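Local coordinates for envelopment polyprotein (Bovine Schmallenberg virus BH80/Germany/2011, PDB 7A56) that probably drives fusion of the viral envelope with a host cell membrane during entry, as the class II fusion glycoprotein Gc caught in its postfusion form, at residues T39-K44 and I222-Q227. Sequence-based numbering, arbitrary orientation.
Sequences TMHYFK and ISDRIQ
The Schellman motif that ends helix 23-40, with Tyr42 at positive phi, sets His41 against the hairpin turn between strands 221-222 and 226-231. His41 lays one face of its imidazole on the backbone of Ser223, whose CA makes a CH-pi contact 3.8 Å from the ring centroid and 14° off the normal. On the same side, Ile222 O sits obliquely by the root of the ring, 3.4 Å from His41 CB. With His41 CG anti to its carbonyl carbon (chi1 -68°), the ring leans over the turn, and ND1 is hydrogen-bonded back to Asp37 O in the last turns of the helix. The Asp224 carboxylate stands 76° from the ring plane; its OD2 lies at the ring edge, 3.8 Å from His41 CE1. One water bridges the two side chains, lying in the ring plane 3.2 Å from His41 NE2 and donating to Asp224 OD1. Ser223 OG donates to a lone pair of Ile226 O (2.7 Å). Asp37 takes the backbone N of Asp224 and a salt bridge from Arg225, direct polar ties of helix to hairpin. Between 39-44 and 222-227 the contact is ring-face packing and a water bridge; the nearby carboxylate would tend to favour a protonated imidazole.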
ATOM      1  N   THR A  39     -32.516  13.525 -16.777  1.00 35.36           N
ATOM      2  CA  THR A  39     -31.927  14.684 -17.447  1.00 38.82           C
ATOM      3  C   THR A  39     -32.082  15.947 -16.614  1.00 37.64           C
ATOM      4  O   THR A  39     -31.202  16.803 -16.608  1.00 35.68           O
ATOM      5  CB  THR A  39     -32.605  14.882 -18.808  1.00 47.20           C
ATOM      6  OG1 THR A  39     -32.373  13.725 -19.621  1.00 49.39           O
ATOM      7  CG2 THR A  39     -32.060  16.115 -19.497  1.00 50.38           C
ATOM      8  N   MET A  40     -33.235  16.121 -15.966  1.00 39.32           N
ATOM      9  CA  MET A  40     -33.461  17.294 -15.129  1.00 42.98           C
ATOM     10  C   MET A  40     -32.598  17.277 -13.894  1.00 39.87           C
ATOM     11  O   MET A  40     -32.332  18.335 -13.316  1.00 41.80           O
ATOM     12  CB  MET A  40     -34.964  17.373 -14.714  1.00 51.84           C
ATOM     13  CG  MET A  40     -35.935  17.796 -15.812  1.00 64.33           C
ATOM     14  SD  MET A  40     -35.998  19.581 -16.176  1.00 81.53           S
ATOM     15  CE  MET A  40     -34.732  19.732 -17.444  1.00 83.50           C
ATOM     16  N   HIS A  41     -32.102  16.100 -13.503  1.00 34.57           N
ATOM     17  CA  HIS A  41     -31.219  15.998 -12.369  1.00 31.63           C
ATOM     18  C   HIS A  41     -29.764  15.772 -12.810  1.00 32.18           C
ATOM     19  O   HIS A  41     -28.994  15.112 -12.130  1.00 36.15           O
ATOM     20  CB  HIS A  41     -31.703  14.915 -11.415  1.00 29.41           C
ATOM     21  CG  HIS A  41     -32.993  15.280 -10.741  1.00 34.26           C
ATOM     22  ND1 HIS A  41     -34.221  14.931 -11.257  1.00 35.32           N
ATOM     23  CD2 HIS A  41     -33.243  15.979  -9.606  1.00 34.67           C
ATOM     24  CE1 HIS A  41     -35.179  15.390 -10.464  1.00 37.69           C
ATOM     25  NE2 HIS A  41     -34.612  16.041  -9.461  1.00 38.12           N
ATOM     26  N   TYR A  42     -29.406  16.342 -13.959  1.00 34.26           N
ATOM     27  CA  TYR A  42     -28.038  16.524 -14.450  1.00 36.16           C
ATOM     28  C   TYR A  42     -27.347  15.227 -14.883  1.00 33.99           C
ATOM     29  O   TYR A  42     -26.126  15.220 -15.027  1.00 35.65           O
ATOM     30  CB  TYR A  42     -27.160  17.283 -13.422  1.00 43.05           C
ATOM     31  CG  TYR A  42     -27.664  18.705 -13.184  1.00 50.96           C
ATOM     32  CD1 TYR A  42     -27.254  19.753 -14.002  1.00 56.11           C
ATOM     33  CD2 TYR A  42     -28.587  18.986 -12.152  1.00 55.18           C
ATOM     34  CE1 TYR A  42     -27.746  21.063 -13.807  1.00 60.80           C
ATOM     35  CE2 TYR A  42     -29.073  20.273 -11.943  1.00 59.74           C
ATOM     36  CZ  TYR A  42     -28.650  21.316 -12.774  1.00 63.54           C
ATOM     37  OH  TYR A  42     -29.120  22.603 -12.577  1.00 70.24           O
ATOM     38  N   PHE A  43     -28.080  14.140 -15.138  1.00 32.90           N
ATOM     39  CA  PHE A  43     -27.491  12.990 -15.819  1.00 31.92           C
ATOM     40  C   PHE A  43     -27.309  13.366 -17.280  1.00 33.54           C
ATOM     41  O   PHE A  43     -28.129  14.089 -17.853  1.00 37.69           O
ATOM     42  CB  PHE A  43     -28.402  11.740 -15.740  1.00 26.92           C
ATOM     43  CG  PHE A  43     -28.455  11.073 -14.378  1.00 28.10           C
ATOM     44  CD1 PHE A  43     -29.106  11.679 -13.317  1.00 28.20           C
ATOM     45  CD2 PHE A  43     -27.916   9.814 -14.189  1.00 28.83           C
ATOM     46  CE1 PHE A  43     -29.162  11.074 -12.076  1.00 29.37           C
ATOM     47  CE2 PHE A  43     -27.965   9.184 -12.944  1.00 28.07           C
ATOM     48  CZ  PHE A  43     -28.595   9.807 -11.894  1.00 30.14           C
ATOM     49  N   LYS A  44     -26.222  12.866 -17.897  1.00 27.59           N
ATOM     50  CA  LYS A  44     -25.909  13.194 -19.287  1.00 29.97           C
ATOM     51  C   LYS A  44     -26.471  12.117 -20.219  1.00 29.89           C
ATOM     52  O   LYS A  44     -26.148  10.935 -20.025  1.00 32.32           O
ATOM     53  CB  LYS A  44     -24.389  13.233 -19.432  1.00 34.79           C
ATOM     54  CG  LYS A  44     -23.805  14.376 -18.624  1.00 42.56           C
ATOM     55  CD  LYS A  44     -22.304  14.318 -18.548  1.00 54.23           C
ATOM     56  CE  LYS A  44     -21.745  15.670 -18.138  1.00 60.91           C
ATOM     57  NZ  LYS A  44     -20.438  15.943 -18.821  1.00 67.08           N
ATOM     58  N   ILE A 222     -29.024  11.849  -7.187  1.00 24.89           N
ATOM     59  CA  ILE A 222     -30.420  11.905  -6.715  1.00 27.48           C
ATOM     60  C   ILE A 222     -31.307  12.365  -7.851  1.00 29.91           C
ATOM     61  O   ILE A 222     -31.112  13.467  -8.373  1.00 33.79           O
ATOM     62  CB  ILE A 222     -30.597  12.859  -5.513  1.00 32.92           C
ATOM     63  CG1 ILE A 222     -29.714  12.459  -4.324  1.00 33.70           C
ATOM     64  CG2 ILE A 222     -32.106  12.991  -5.091  1.00 31.63           C
ATOM     65  CD1 ILE A 222     -29.946  11.034  -3.772  1.00 34.17           C
ATOM     66  N   SER A 223     -32.322  11.560  -8.189  1.00 29.32           N
ATOM     67  CA  SER A 223     -33.451  11.995  -8.989  1.00 30.42           C
ATOM     68  C   SER A 223     -34.704  11.586  -8.223  1.00 29.70           C
ATOM     69  O   SER A 223     -34.610  10.967  -7.147  1.00 28.00           O
ATOM     70  CB  SER A 223     -33.425  11.380 -10.401  1.00 30.10           C
ATOM     71  OG  SER A 223     -33.589   9.957 -10.345  1.00 29.22           O
ATOM     72  N   ASP A 224     -35.879  11.893  -8.780  1.00 29.72           N
ATOM     73  CA  ASP A 224     -37.113  11.554  -8.069  1.00 32.07           C
ATOM     74  C   ASP A 224     -37.324  10.049  -8.017  1.00 31.16           C
ATOM     75  O   ASP A 224     -37.669   9.501  -6.968  1.00 32.33           O
ATOM     76  CB  ASP A 224     -38.315  12.240  -8.725  1.00 34.57           C
ATOM     77  CG  ASP A 224     -38.240  13.743  -8.605  1.00 38.44           C
ATOM     78  OD1 ASP A 224     -37.646  14.228  -7.619  1.00 40.90           O
ATOM     79  OD2 ASP A 224     -38.732  14.435  -9.492  1.00 42.82           O
ATOM     80  N   ARG A 225     -37.104   9.359  -9.135  1.00 27.93           N
ATOM     81  CA  ARG A 225     -37.357   7.920  -9.210  1.00 26.09           C
ATOM     82  C   ARG A 225     -36.151   7.051  -8.867  1.00 25.49           C
ATOM     83  O   ARG A 225     -36.325   5.904  -8.391  1.00 28.84           O
ATOM     84  CB  ARG A 225     -37.818   7.577 -10.630  1.00 22.26           C
ATOM     85  CG  ARG A 225     -39.190   8.190 -10.966  1.00 24.62           C
ATOM     86  CD  ARG A 225     -39.374   8.265 -12.475  1.00 29.60           C
ATOM     87  NE  ARG A 225     -40.693   8.794 -12.766  1.00 28.94           N
ATOM     88  CZ  ARG A 225     -40.999  10.088 -12.736  1.00 29.25           C
ATOM     89  NH1 ARG A 225     -40.066  10.984 -12.468  1.00 29.65           N
ATOM     90  NH2 ARG A 225     -42.262  10.485 -12.987  1.00 34.49           N
ATOM     91  N   ILE A 226     -34.932   7.527  -9.126  1.00 23.81           N
ATOM     92  CA  ILE A 226     -33.753   6.667  -8.996  1.00 23.00           C
ATOM     93  C   ILE A 226     -32.666   7.370  -8.205  1.00 23.42           C
ATOM     94  O   ILE A 226     -32.319   8.530  -8.480  1.00 26.01           O
ATOM     95  CB  ILE A 226     -33.208   6.216 -10.364  1.00 25.54           C
ATOM     96  CG1 ILE A 226     -34.317   5.510 -11.192  1.00 25.70           C
ATOM     97  CG2 ILE A 226     -31.903   5.357 -10.156  1.00 23.02           C
ATOM     98  CD1 ILE A 226     -33.873   5.334 -12.658  1.00 25.35           C
ATOM     99  N   GLN A 227     -32.176   6.700  -7.171  1.00 22.75           N
ATOM    100  CA  GLN A 227     -31.036   7.231  -6.430  1.00 23.69           C
ATOM    101  C   GLN A 227     -29.881   6.245  -6.498  1.00 22.19           C
ATOM    102  O   GLN A 227     -30.085   5.025  -6.454  1.00 24.76           O
ATOM    103  CB  GLN A 227     -31.424   7.519  -4.948  1.00 25.06           C
ATOM    104  CG  GLN A 227     -32.495   8.584  -4.780  1.00 25.46           C
ATOM    105  CD  GLN A 227     -33.780   7.994  -4.696  1.00 31.75           C
ATOM    106  OE1 GLN A 227     -33.986   7.056  -3.902  1.00 34.35           O
ATOM    107  NE2 GLN A 227     -34.730   8.509  -5.520  1.00 32.93           N
TER
HETATM  108  O   HOH W   1     -36.644  17.207  -7.354  1.00 64.16           O